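Local structure of ribose-phosphate pyrophosphokinase (Mycobacterium smegmatis, 5MP7) at residues M13-R18 with R57-F62; A37-D42 with R51-V56; A61-S66 with I80-L85; K91-I96 with G128-V133. The protein probably makes phosphoribosyl pyrophosphate by transferring the pyrophosphoryl group of ATP to the 1-hydroxyl of ribose 5-phosphate, with magnesium as cofactor. One frame throughout, in Å; residues are numbered along the deposited sequence.

Overall arrangement
Contacts 1, 3 and 4 belong to the five-stranded parallel sheet of the N-terminal part of the chain; contacts 1 and 3 are fully buried and contact 4 partly so, whereas contact 2, a two-stranded hairpin, lies at the surface of the chain against a second subunit. Contacts 1 and 3 share Ala61 and Phe62 on strand 60-64, and strand 92-97 of contact 4 pairs with that strand, so the three lie within about 10 Å of one another, centre to centre. Contact 1 combines strand pairing with sulfur and aromatic packing, contact 3 is purely apolar between strand and helix, and contact 4 adds polar side chains where its strands begin. Contact 2 relies on charged and hydroxyl groups.

Contact 1. Residues M13-R18 with R57-F62; sequences MLFAGR and RGCDAF
Met13 lays its thioether alongside Cys59, with SD 3.6 Å from Cys59 CB and the sulfur of Cys59 close by. With CG anti to the carbonyl carbon (chi1 -78°), the methionine chain runs past the cysteine before a bend at chi3 turns its methyl group aside. Cys59 SG also meets the ring of Phe15, lying 4.3 Å from CE1. It sits at the edge of that ring and near its plane, so this is a sulfur-aromatic contact made from the side and not over the pi face. The same CE1 presses on Ala61 CB at 3.5 Å, the closest apolar approach here. The side chains of Met13, Phe15 and Ala61 lie on one face of the sheet. On the other face Leu14 CD1 only grazes Phe62 CB at 4.3 Å, while the Phe62 ring turns an edge to Met13 O.

Between the two faces the parallel strands are zipped by their backbones. Met13 N donates to Asp60 O at 3.0 Å, Phe62 N to Met13 O at 2.9 Å, and Phe15 N to Phe62 O at 2.9 Å. Met13 O also receives a CA-H...O contact from Ala61.

Strand 12-16 is the outermost strand of the parallel sheet within this chain, and strand 60-64 is its inner neighbour, tied onward by the salt bridge from Asp60 to Arg92. Helix 71-87 sets Met81 and Leu85 on Phe15, and Leu85 also on Ala61; beneath the other face, helix 21-31 meets Leu14 and helix 302-314 packs on Phe62.

Contact 2. Residues A37-D42 with R51-V56; sequences AQTARD and RFDESV
The beta hairpin of strands 38-42 and 48-52 is joined near its open end by the hydrogen-bonded pair Thr39 and Arg51 and by the neighbouring non-hydrogen-bonded pair Gln38 and Phe52. Thr39 N donates to Arg51 O at 2.9 Å, and Arg51 N returns a bond of the same length to Thr39 O. Just past the strands, Asp53 N reaches Ala37 O at 3.0 Å from above the carbonyl plane. Thr39 OG1, held beside its own backbone N (chi1 -48°), donates to the syn lone pair of Asp53 OD2 at 2.9 Å. Arg51 lies alongside the threonine and adds a weak bond from NH2 to OG1, while its NE makes a long salt bridge to Asp53 OD1. On the opposite face Gln38 runs alongside Phe52, its amide plane 26° from the ring plane and Gln38 OE1 3.5 Å from Phe52 CE1. Phe52 in turn packs edge-to-face with Phe15, and Arg51 touches Glu113 of the second subunit. The hydroxyl of Thr39 thus gives a firm bond to Asp53 and accepts a weak one from Arg51, which together probably restrict its rotation, and the nearby arginine would be expected to stabilise the charged form of Asp53.

Contact 3. Residues A61-S66 with I80-L85; sequences AFVLQS and IMIDAL
Val63 and Leu85 form the tight part of this contact: the two side chains overlap as they come from opposing sides, Val63 CG2 lying 3.5 Å from Leu85 CD1. That same leucine methyl also rests on Ala61 CB at 3.9 Å, so one branch of Leu85 spans two residues whose side chains leave the same face of the strand. With Val63 CG1 anti to the backbone N (chi1 -175°), the valine spreads its two methyls over different parts of the helix: CG2 turns to Leu85, CG1 to Met81. The packing is looser on the Met81 side, where the bent chain brings CE within 4.0 Å of Val63 CG1, and looser still at Ile82, whose CG1 stays 4.3 Å from Val63 CG2.

Strand 60-64 and helix 71-87 are the first two elements of a beta-alpha-beta unit completed by strand 92-97. Helix segment 80-85 runs back along strand 61-64, nearly antiparallel at 165°, the axes of these segments 9.8 Å apart at closest approach. Met81, Ile82 and Leu85 supply the apolar surface laid on the sheet, and Phe15 and Ile93 of the flanking strands widen the sheet surface that receives them.

The other flank of the helix takes no part in this packing: Ile80 and Ala84 lean on strand 48-52, while the polar Asp83 accepts a hydrogen bond from Ile115 N of the second subunit and makes a salt bridge with Arg87. Beyond the strand, Gln65 NE2 is bonded to Glu77 OE1 and Trp74 O, a polar border to the methyl-lined centre.

Contact 4. Residues K91-I96 with G128-V133; sequences KRITAI and GADRIV
Strands 92-96 and 131-133 run parallel at 28°, pairing Thr94 with Arg131, Ala95 with Ile132 and Ile96 with Val133. Ala95 takes both central bonds, its N donating to Arg131 O and its O accepting from Val133 N, each at 2.9 Å. Where the second strand begins, Ile93 O accepts a bond from Asp130 N at 2.9 Å and a weak, long one from Arg131 N. The aspartate then folds back: with CG beside its backbone N (chi1 -57°), OD2 uses its anti lone pair to take Ile93 N at 3.0 Å. The N-H and C=O of Ile93 are thereby both engaged by Asp130, in the short link between helix and strand, where Gly128 ends helix 116-127 in a Schellman motif.

Thr94 meets Arg131 in two ways. Its CG2 lies against the arginine's aliphatic chain, 3.6 Å from CD, while OG1 accepts from NH1 at 3.2 Å, near the guanidinium plane. Further along, Thr94 CG2 touches Val133 CG2, and Ile96 CG1 lies beside Val133 CB at 4.0 Å.

These strands belong to the beta-alpha-beta unit whose connection is helix 116-127. Helix 302-314 packs on Thr94, Ile96, Arg131 and Val133, helix 71-87 covers Ile93 and Ala95, and strand 60-64 pairs with the other edge of strand 92-97.

Contact 1. Residues M13-R18 with R57-F62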
loop_
_atom_site.group_PDB
_atom_site.type_symbol
_atom_site.label_atom_id
_atom_site.label_comp_id
_atom_site.label_asym_id
_atom_site.label_seq_id
_atom_site.Cartn_x
_atom_site.Cartn_y
_atom_site.Cartn_z
ATOM N N MET A 13 21.918 -59.867 -19.820
ATOM C CA MET A 13 20.936 -58.888 -19.396
ATOM C C MET A 13 20.769 -57.794 -20.418
ATOM O O MET A 13 21.708 -57.212 -20.915
ATOM C CB MET A 13 21.303 -58.280 -18.059
ATOM C CG MET A 13 20.965 -59.203 -16.928
ATOM S SD MET A 13 21.468 -58.521 -15.335
ATOM C CE MET A 13 19.978 -57.639 -14.868
ATOM N N LEU A 14 19.525 -57.487 -20.675
ATOM C CA LEU A 14 19.144 -56.559 -21.685
ATOM C C LEU A 14 18.558 -55.339 -20.974
ATOM O O LEU A 14 17.643 -55.441 -20.184
ATOM C CB LEU A 14 18.161 -57.268 -22.617
ATOM C CG LEU A 14 17.539 -56.408 -23.720
ATOM C CD1 LEU A 14 18.538 -55.959 -24.808
ATOM C CD2 LEU A 14 16.413 -57.217 -24.334
ATOM N N PHE A 15 19.084 -54.176 -21.296
ATOM C CA PHE A 15 18.625 -52.909 -20.762
ATOM C C PHE A 15 18.136 -52.056 -21.934
ATOM O O PHE A 15 18.665 -52.150 -23.031
ATOM C CB PHE A 15 19.779 -52.200 -20.098
ATOM C CG PHE A 15 20.396 -52.995 -19.010
ATOM C CD1 PHE A 15 21.358 -53.952 -19.273
ATOM C CD2 PHE A 15 19.980 -52.802 -17.703
ATOM C CE1 PHE A 15 21.879 -54.707 -18.231
ATOM C CE2 PHE A 15 20.493 -53.541 -16.670
ATOM C CZ PHE A 15 21.421 -54.505 -16.922
ATOM N N ALA A 16 17.149 -51.215 -21.702
ATOM C CA ALA A 16 16.597 -50.405 -22.761
ATOM C C ALA A 16 16.270 -49.034 -22.252
ATOM O O ALA A 16 15.766 -48.871 -21.150
ATOM C CB ALA A 16 15.356 -51.048 -23.327
ATOM N N GLY A 17 16.599 -48.037 -23.056
ATOM C CA GLY A 17 16.104 -46.693 -22.820
ATOM C C GLY A 17 14.660 -46.518 -23.283
ATOM O O GLY A 17 14.071 -47.416 -23.855
ATOM N N ARG A 18 14.104 -45.348 -23.002
ATOM C CA ARG A 18 12.685 -45.047 -23.233
ATOM C C ARG A 18 12.348 -44.587 -24.647
ATOM O O ARG A 18 11.187 -44.468 -24.963
ATOM C CB ARG A 18 12.235 -43.939 -22.278
ATOM C CG ARG A 18 12.218 -44.349 -20.816
ATOM C CD ARG A 18 11.962 -43.126 -19.944
ATOM N NE ARG A 18 13.118 -42.220 -19.944
ATOM C CZ ARG A 18 13.109 -40.920 -19.621
ATOM N NH1 ARG A 18 11.980 -40.321 -19.260
ATOM N NH2 ARG A 18 14.247 -40.224 -19.647
ATOM N N ARG A 57 25.300 -57.076 -11.137
ATOM C CA ARG A 57 26.663 -57.538 -10.877
ATOM C C ARG A 57 26.967 -58.798 -11.690
ATOM O O ARG A 57 26.173 -59.717 -11.733
ATOM C CB ARG A 57 26.785 -57.711 -9.351
ATOM C CG ARG A 57 28.115 -58.191 -8.863
ATOM C CD ARG A 57 28.140 -58.433 -7.367
ATOM N NE ARG A 57 28.650 -57.261 -6.671
ATOM C CZ ARG A 57 27.882 -56.329 -6.119
ATOM N NH1 ARG A 57 26.536 -56.401 -6.163
ATOM N NH2 ARG A 57 28.463 -55.312 -5.496
ATOM N N GLY A 58 28.066 -58.764 -12.438
ATOM C CA GLY A 58 28.557 -59.914 -13.191
ATOM C C GLY A 58 27.925 -60.238 -14.525
ATOM O O GLY A 58 28.336 -61.202 -15.177
ATOM N N CYS A 59 26.999 -59.399 -14.987
ATOM C CA CYS A 59 26.259 -59.659 -16.205
ATOM C C CYS A 59 26.993 -59.234 -17.495
ATOM O O CYS A 59 27.902 -58.419 -17.493
ATOM C CB CYS A 59 24.902 -58.965 -16.148
ATOM S SG CYS A 59 24.938 -57.156 -16.429
ATOM N N ASP A 60 26.573 -59.841 -18.587
ATOM C CA ASP A 60 26.908 -59.390 -19.921
ATOM C C ASP A 60 25.731 -58.504 -20.333
ATOM O O ASP A 60 24.643 -58.999 -20.559
ATOM C CB ASP A 60 27.065 -60.583 -20.858
ATOM C CG ASP A 60 28.307 -61.414 -20.547
ATOM O OD1 ASP A 60 28.554 -61.801 -19.373
ATOM O OD2 ASP A 60 29.051 -61.717 -21.492
ATOM N N ALA A 61 25.953 -57.197 -20.362
ATOM C CA ALA A 61 24.891 -56.235 -20.512
ATOM C C ALA A 61 24.844 -55.736 -21.925
ATOM O O ALA A 61 25.890 -55.487 -22.530
ATOM C CB ALA A 61 25.093 -55.071 -19.580
ATOM N N PHE A 62 23.627 -55.616 -22.451
ATOM C CA PHE A 62 23.377 -55.030 -23.764
ATOM C C PHE A 62 22.428 -53.855 -23.567
ATOM O O PHE A 62 21.311 -54.019 -23.076
ATOM C CB PHE A 62 22.804 -56.085 -24.679
ATOM C CG PHE A 62 23.762 -57.177 -24.964
ATOM C CD1 PHE A 62 23.943 -58.217 -24.062
ATOM C CD2 PHE A 62 24.543 -57.153 -26.103
ATOM C CE1 PHE A 62 24.891 -59.225 -24.304
ATOM C CE2 PHE A 62 25.477 -58.165 -26.354
ATOM C CZ PHE A 62 25.628 -59.216 -25.465
#

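Contact 2. Residues A37-D42 with R51-V56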
loop_
_atom_site.group_PDB
_atom_site.type_symbol
_atom_site.label_atom_id
_atom_site.label_comp_id
_atom_site.label_asym_id
_atom_site.label_seq_id
_atom_site.Cartn_x
_atom_site.Cartn_y
_atom_site.Cartn_z
ATOM N N ALA A 37 14.387 -54.433 -15.217
ATOM C CA ALA A 37 13.531 -53.435 -14.597
ATOM C C ALA A 37 14.365 -52.250 -14.185
ATOM O O ALA A 37 15.467 -52.411 -13.658
ATOM C CB ALA A 37 12.838 -54.027 -13.362
ATOM N N GLN A 38 13.856 -51.065 -14.448
ATOM C CA GLN A 38 14.530 -49.876 -14.036
ATOM C C GLN A 38 13.583 -48.722 -13.905
ATOM O O GLN A 38 12.599 -48.657 -14.592
ATOM C CB GLN A 38 15.626 -49.548 -15.057
ATOM C CG GLN A 38 15.079 -49.281 -16.459
ATOM C CD GLN A 38 16.000 -48.578 -17.393
ATOM O OE1 GLN A 38 17.189 -48.724 -17.285
ATOM N NE2 GLN A 38 15.442 -47.826 -18.355
ATOM N N THR A 39 13.951 -47.769 -13.081
ATOM C CA THR A 39 13.272 -46.490 -13.007
ATOM C C THR A 39 14.037 -45.505 -13.904
ATOM O O THR A 39 15.238 -45.324 -13.741
ATOM C CB THR A 39 13.308 -45.984 -11.574
ATOM O OG1 THR A 39 12.905 -47.039 -10.700
ATOM C CG2 THR A 39 12.419 -44.768 -11.401
ATOM N N ALA A 40 13.369 -44.916 -14.878
ATOM C CA ALA A 40 13.990 -43.920 -15.767
ATOM C C ALA A 40 13.036 -42.763 -15.899
ATOM O O ALA A 40 11.957 -42.923 -16.459
ATOM C CB ALA A 40 14.299 -44.529 -17.135
ATOM N N ARG A 41 13.435 -41.601 -15.400
ATOM C CA ARG A 41 12.574 -40.436 -15.313
ATOM C C ARG A 41 13.350 -39.136 -15.446
ATOM O O ARG A 41 14.543 -39.089 -15.165
ATOM C CB ARG A 41 11.873 -40.435 -13.956
ATOM C CG ARG A 41 11.089 -41.709 -13.606
ATOM C CD ARG A 41 9.759 -41.942 -14.330
ATOM N NE ARG A 41 9.123 -43.016 -13.565
ATOM C CZ ARG A 41 9.383 -44.327 -13.704
ATOM N NH1 ARG A 41 10.206 -44.774 -14.658
ATOM N NH2 ARG A 41 8.781 -45.211 -12.904
ATOM N N ASP A 42 12.631 -38.070 -15.782
ATOM C CA ASP A 42 13.204 -36.745 -15.994
ATOM C C ASP A 42 12.799 -35.807 -14.874
ATOM O O ASP A 42 11.628 -35.712 -14.525
ATOM C CB ASP A 42 12.716 -36.134 -17.312
ATOM C CG ASP A 42 13.312 -36.836 -18.585
ATOM O OD1 ASP A 42 14.331 -37.557 -18.509
ATOM O OD2 ASP A 42 12.776 -36.640 -19.691
ATOM N N ARG A 51 17.779 -45.736 -12.309
ATOM C CA ARG A 51 18.090 -46.694 -11.259
ATOM C C ARG A 51 17.691 -48.096 -11.653
ATOM O O ARG A 51 16.601 -48.301 -12.123
ATOM C CB ARG A 51 17.379 -46.315 -9.976
ATOM C CG ARG A 51 17.826 -47.159 -8.790
ATOM C CD ARG A 51 17.081 -46.749 -7.525
ATOM N NE ARG A 51 15.648 -46.845 -7.770
ATOM C CZ ARG A 51 14.713 -46.036 -7.293
ATOM N NH1 ARG A 51 15.015 -45.019 -6.480
ATOM N NH2 ARG A 51 13.451 -46.254 -7.641
ATOM N N PHE A 52 18.582 -49.059 -11.462
ATOM C CA PHE A 52 18.262 -50.435 -11.812
ATOM C C PHE A 52 17.556 -51.088 -10.643
ATOM O O PHE A 52 17.979 -50.948 -9.509
ATOM C CB PHE A 52 19.487 -51.222 -12.221
ATOM C CG PHE A 52 20.153 -50.664 -13.436
ATOM C CD1 PHE A 52 19.445 -50.502 -14.618
ATOM C CD2 PHE A 52 21.497 -50.299 -13.403
ATOM C CE1 PHE A 52 20.057 -49.981 -15.735
ATOM C CE2 PHE A 52 22.113 -49.777 -14.525
ATOM C CZ PHE A 52 21.391 -49.603 -15.685
ATOM N N ASP A 53 16.486 -51.820 -10.934
ATOM C CA ASP A 53 15.646 -52.382 -9.882
ATOM C C ASP A 53 15.860 -53.870 -9.647
ATOM O O ASP A 53 15.096 -54.494 -8.936
ATOM C CB ASP A 53 14.197 -52.008 -10.154
ATOM C CG ASP A 53 13.955 -50.485 -10.013
ATOM O OD1 ASP A 53 14.603 -49.811 -9.169
ATOM O OD2 ASP A 53 13.122 -49.951 -10.757
ATOM N N GLU A 54 16.937 -54.420 -10.199
ATOM C CA GLU A 54 17.423 -55.753 -9.838
ATOM C C GLU A 54 18.936 -55.750 -9.964
ATOM O O GLU A 54 19.511 -54.767 -10.474
ATOM C CB GLU A 54 16.786 -56.843 -10.720
ATOM C CG GLU A 54 16.658 -56.483 -12.194
ATOM C CD GLU A 54 15.999 -57.581 -13.042
ATOM O OE1 GLU A 54 16.580 -58.685 -13.142
ATOM O OE2 GLU A 54 14.911 -57.331 -13.636
ATOM N N SER A 55 19.588 -56.820 -9.492
ATOM C CA SER A 55 21.056 -56.876 -9.488
ATOM C C SER A 55 21.626 -56.941 -10.895
ATOM O O SER A 55 21.056 -57.603 -11.753
ATOM C CB SER A 55 21.606 -58.061 -8.682
ATOM O OG SER A 55 23.009 -57.853 -8.402
ATOM N N VAL A 56 22.727 -56.231 -11.128
ATOM C CA VAL A 56 23.414 -56.270 -12.422
ATOM C C VAL A 56 24.852 -56.747 -12.332
ATOM O O VAL A 56 25.547 -56.851 -13.325
ATOM C CB VAL A 56 23.364 -54.900 -13.103
ATOM C CG1 VAL A 56 21.925 -54.456 -13.284
ATOM C CG2 VAL A 56 24.122 -53.850 -12.314
#

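Contact 3. Residues A61-S66 with I80-L85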
loop_
_atom_site.group_PDB
_atom_site.type_symbol
_atom_site.label_atom_id
_atom_site.label_comp_id
_atom_site.label_asym_id
_atom_site.label_seq_id
_atom_site.Cartn_x
_atom_site.Cartn_y
_atom_site.Cartn_z
ATOM N N ALA A 61 25.953 -57.197 -20.362
ATOM C CA ALA A 61 24.891 -56.235 -20.512
ATOM C C ALA A 61 24.844 -55.736 -21.925
ATOM O O ALA A 61 25.890 -55.487 -22.530
ATOM C CB ALA A 61 25.093 -55.071 -19.580
ATOM N N PHE A 62 23.627 -55.616 -22.451
ATOM C CA PHE A 62 23.377 -55.030 -23.764
ATOM C C PHE A 62 22.428 -53.855 -23.567
ATOM O O PHE A 62 21.311 -54.019 -23.076
ATOM C CB PHE A 62 22.804 -56.085 -24.679
ATOM C CG PHE A 62 23.762 -57.177 -24.964
ATOM C CD1 PHE A 62 23.943 -58.217 -24.062
ATOM C CD2 PHE A 62 24.543 -57.153 -26.103
ATOM C CE1 PHE A 62 24.891 -59.225 -24.304
ATOM C CE2 PHE A 62 25.477 -58.165 -26.354
ATOM C CZ PHE A 62 25.628 -59.216 -25.465
ATOM N N VAL A 63 22.894 -52.661 -23.877
ATOM C CA VAL A 63 22.143 -51.449 -23.564
ATOM C C VAL A 63 21.620 -50.901 -24.862
ATOM O O VAL A 63 22.363 -50.364 -25.620
ATOM C CB VAL A 63 23.029 -50.398 -22.914
ATOM C CG1 VAL A 63 22.201 -49.209 -22.485
ATOM C CG2 VAL A 63 23.727 -51.022 -21.736
ATOM N N LEU A 64 20.322 -51.050 -25.091
ATOM C CA LEU A 64 19.695 -50.722 -26.339
ATOM C C LEU A 64 19.043 -49.357 -26.265
ATOM O O LEU A 64 18.156 -49.139 -25.480
ATOM C CB LEU A 64 18.664 -51.793 -26.675
ATOM C CG LEU A 64 17.692 -51.587 -27.846
ATOM C CD1 LEU A 64 18.366 -51.284 -29.167
ATOM C CD2 LEU A 64 16.871 -52.866 -27.977
ATOM N N GLN A 65 19.492 -48.437 -27.095
ATOM C CA GLN A 65 18.872 -47.141 -27.186
ATOM C C GLN A 65 18.821 -46.686 -28.651
ATOM O O GLN A 65 19.860 -46.564 -29.327
ATOM C CB GLN A 65 19.653 -46.120 -26.333
ATOM C CG GLN A 65 19.065 -44.728 -26.303
ATOM C CD GLN A 65 17.830 -44.625 -25.396
ATOM O OE1 GLN A 65 16.822 -45.281 -25.613
ATOM N NE2 GLN A 65 17.914 -43.777 -24.382
ATOM N N SER A 66 17.622 -46.364 -29.105
ATOM C CA SER A 66 17.441 -45.662 -30.360
ATOM C C SER A 66 17.507 -44.132 -30.120
ATOM O O SER A 66 17.388 -43.687 -29.004
ATOM C CB SER A 66 16.116 -46.064 -30.935
ATOM O OG SER A 66 16.057 -45.695 -32.276
ATOM N N ILE A 80 24.474 -42.485 -19.272
ATOM C CA ILE A 80 24.175 -42.606 -17.834
ATOM C C ILE A 80 23.940 -44.078 -17.428
ATOM O O ILE A 80 24.459 -44.519 -16.429
ATOM C CB ILE A 80 23.019 -41.700 -17.437
ATOM C CG1 ILE A 80 23.517 -40.272 -17.404
ATOM C CG2 ILE A 80 22.478 -42.010 -16.066
ATOM C CD1 ILE A 80 22.399 -39.247 -17.555
ATOM N N MET A 81 23.214 -44.832 -18.245
ATOM C CA MET A 81 23.008 -46.254 -18.007
ATOM C C MET A 81 24.304 -47.036 -18.058
ATOM O O MET A 81 24.508 -47.962 -17.277
ATOM C CB MET A 81 22.036 -46.851 -19.039
ATOM C CG MET A 81 20.589 -46.546 -18.708
ATOM S SD MET A 81 19.366 -46.866 -20.009
ATOM C CE MET A 81 19.186 -48.618 -19.853
ATOM N N ILE A 82 25.162 -46.710 -19.004
ATOM C CA ILE A 82 26.457 -47.369 -19.095
ATOM C C ILE A 82 27.352 -47.072 -17.865
ATOM O O ILE A 82 27.987 -47.985 -17.366
ATOM C CB ILE A 82 27.145 -47.028 -20.433
ATOM C CG1 ILE A 82 26.384 -47.695 -21.566
ATOM C CG2 ILE A 82 28.596 -47.506 -20.458
ATOM C CD1 ILE A 82 26.627 -47.078 -22.900
ATOM N N ASP A 83 27.361 -45.821 -17.377
ATOM C CA ASP A 83 28.035 -45.441 -16.117
ATOM C C ASP A 83 27.542 -46.278 -14.956
ATOM O O ASP A 83 28.318 -46.738 -14.117
ATOM C CB ASP A 83 27.834 -43.921 -15.824
ATOM C CG ASP A 83 28.463 -43.411 -14.407
ATOM O OD1 ASP A 83 27.910 -43.709 -13.302
ATOM O OD2 ASP A 83 29.477 -42.654 -14.388
ATOM N N ALA A 84 26.233 -46.428 -14.864
ATOM C CA ALA A 84 25.653 -47.177 -13.772
ATOM C C ALA A 84 26.035 -48.655 -13.811
ATOM O O ALA A 84 26.292 -49.259 -12.781
ATOM C CB ALA A 84 24.144 -47.002 -13.767
ATOM N N LEU A 85 26.077 -49.239 -14.999
ATOM C CA LEU A 85 26.500 -50.624 -15.133
ATOM C C LEU A 85 27.980 -50.779 -14.834
ATOM O O LEU A 85 28.402 -51.775 -14.255
ATOM C CB LEU A 85 26.243 -51.142 -16.543
ATOM C CG LEU A 85 24.777 -51.323 -16.908
ATOM C CD1 LEU A 85 24.620 -51.426 -18.417
ATOM C CD2 LEU A 85 24.168 -52.547 -16.262
#

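Contact 4. Residues K91-I96 with G128-V133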
loop_
_atom_site.group_PDB
_atom_site.type_symbol
_atom_site.label_atom_id
_atom_site.label_comp_id
_atom_site.label_asym_id
_atom_site.label_seq_id
_atom_site.Cartn_x
_atom_site.Cartn_y
_atom_site.Cartn_z
ATOM N N LYS A 91 30.166 -57.171 -16.029
ATOM C CA LYS A 91 31.386 -57.791 -16.533
ATOM C C LYS A 91 31.760 -57.235 -17.911
ATOM O O LYS A 91 32.875 -56.818 -18.124
ATOM C CB LYS A 91 31.193 -59.319 -16.562
ATOM C CG LYS A 91 32.449 -60.095 -16.810
ATOM C CD LYS A 91 32.198 -61.568 -16.623
ATOM C CE LYS A 91 32.367 -62.059 -15.202
ATOM N NZ LYS A 91 31.535 -63.286 -15.090
ATOM N N ARG A 92 30.791 -57.175 -18.815
ATOM C CA ARG A 92 30.968 -56.700 -20.188
ATOM C C ARG A 92 29.773 -55.813 -20.551
ATOM O O ARG A 92 28.636 -56.180 -20.266
ATOM C CB ARG A 92 30.962 -57.901 -21.111
ATOM C CG ARG A 92 32.299 -58.559 -21.305
ATOM C CD ARG A 92 32.148 -59.976 -21.909
ATOM N NE ARG A 92 33.139 -60.850 -21.279
ATOM C CZ ARG A 92 32.916 -61.915 -20.494
ATOM N NH1 ARG A 92 31.697 -62.371 -20.231
ATOM N NH2 ARG A 92 33.969 -62.574 -19.980
ATOM N N ILE A 93 30.023 -54.680 -21.203
ATOM C CA ILE A 93 28.971 -53.754 -21.616
ATOM C C ILE A 93 29.028 -53.510 -23.123
ATOM O O ILE A 93 30.015 -53.009 -23.641
ATOM C CB ILE A 93 29.099 -52.410 -20.893
ATOM C CG1 ILE A 93 29.099 -52.652 -19.407
ATOM C CG2 ILE A 93 27.929 -51.485 -21.252
ATOM C CD1 ILE A 93 29.523 -51.449 -18.614
ATOM N N THR A 94 27.966 -53.857 -23.826
ATOM C CA THR A 94 27.850 -53.557 -25.232
ATOM C C THR A 94 26.754 -52.495 -25.442
ATOM O O THR A 94 25.654 -52.674 -24.999
ATOM C CB THR A 94 27.479 -54.823 -26.020
ATOM O OG1 THR A 94 28.452 -55.860 -25.785
ATOM C CG2 THR A 94 27.399 -54.524 -27.488
ATOM N N ALA A 95 27.075 -51.395 -26.091
ATOM C CA ALA A 95 26.110 -50.384 -26.454
ATOM C C ALA A 95 25.557 -50.696 -27.840
ATOM O O ALA A 95 26.298 -50.951 -28.792
ATOM C CB ALA A 95 26.754 -49.022 -26.476
ATOM N N ILE A 96 24.246 -50.683 -27.962
ATOM C CA ILE A 96 23.596 -50.906 -29.232
ATOM C C ILE A 96 22.941 -49.593 -29.651
ATOM O O ILE A 96 22.077 -49.077 -28.958
ATOM C CB ILE A 96 22.549 -51.997 -29.091
ATOM C CG1 ILE A 96 23.238 -53.315 -28.816
ATOM C CG2 ILE A 96 21.744 -52.120 -30.364
ATOM C CD1 ILE A 96 22.274 -54.333 -28.291
ATOM N N GLY A 128 32.169 -46.380 -20.222
ATOM C CA GLY A 128 32.459 -47.786 -19.878
ATOM C C GLY A 128 32.102 -48.830 -20.919
ATOM O O GLY A 128 32.164 -50.018 -20.629
ATOM N N ALA A 129 31.706 -48.437 -22.123
ATOM C CA ALA A 129 31.322 -49.425 -23.125
ATOM C C ALA A 129 32.548 -50.159 -23.662
ATOM O O ALA A 129 33.562 -49.569 -23.944
ATOM C CB ALA A 129 30.568 -48.772 -24.265
ATOM N N ASP A 130 32.406 -51.457 -23.833
ATOM C CA ASP A 130 33.425 -52.316 -24.383
ATOM C C ASP A 130 33.199 -52.625 -25.871
ATOM O O ASP A 130 34.123 -52.967 -26.571
ATOM C CB ASP A 130 33.468 -53.598 -23.548
ATOM C CG ASP A 130 33.718 -53.302 -22.025
ATOM O OD1 ASP A 130 34.793 -52.663 -21.728
ATOM O OD2 ASP A 130 32.868 -53.707 -21.145
ATOM N N ARG A 131 31.982 -52.474 -26.355
ATOM C CA ARG A 131 31.633 -52.819 -27.713
ATOM C C ARG A 131 30.500 -51.902 -28.177
ATOM O O ARG A 131 29.728 -51.420 -27.365
ATOM C CB ARG A 131 31.178 -54.246 -27.733
ATOM C CG ARG A 131 30.753 -54.747 -29.095
ATOM C CD ARG A 131 30.224 -56.151 -29.074
ATOM N NE ARG A 131 31.323 -57.099 -28.885
ATOM C CZ ARG A 131 31.784 -57.542 -27.720
ATOM N NH1 ARG A 131 31.223 -57.179 -26.565
ATOM N NH2 ARG A 131 32.802 -58.413 -27.718
ATOM N N ILE A 132 30.454 -51.613 -29.469
ATOM C CA ILE A 132 29.372 -50.869 -30.089
ATOM C C ILE A 132 28.779 -51.727 -31.215
ATOM O O ILE A 132 29.500 -52.322 -31.997
ATOM C CB ILE A 132 29.868 -49.556 -30.661
ATOM C CG1 ILE A 132 30.243 -48.623 -29.543
ATOM C CG2 ILE A 132 28.796 -48.887 -31.493
ATOM C CD1 ILE A 132 30.901 -47.345 -30.036
ATOM N N VAL A 133 27.459 -51.794 -31.271
ATOM C CA VAL A 133 26.736 -52.470 -32.341
ATOM C C VAL A 133 25.839 -51.422 -32.999
ATOM O O VAL A 133 25.079 -50.716 -32.319
ATOM C CB VAL A 133 25.835 -53.539 -31.797
ATOM C CG1 VAL A 133 24.956 -54.104 -32.885
ATOM C CG2 VAL A 133 26.668 -54.642 -31.173
#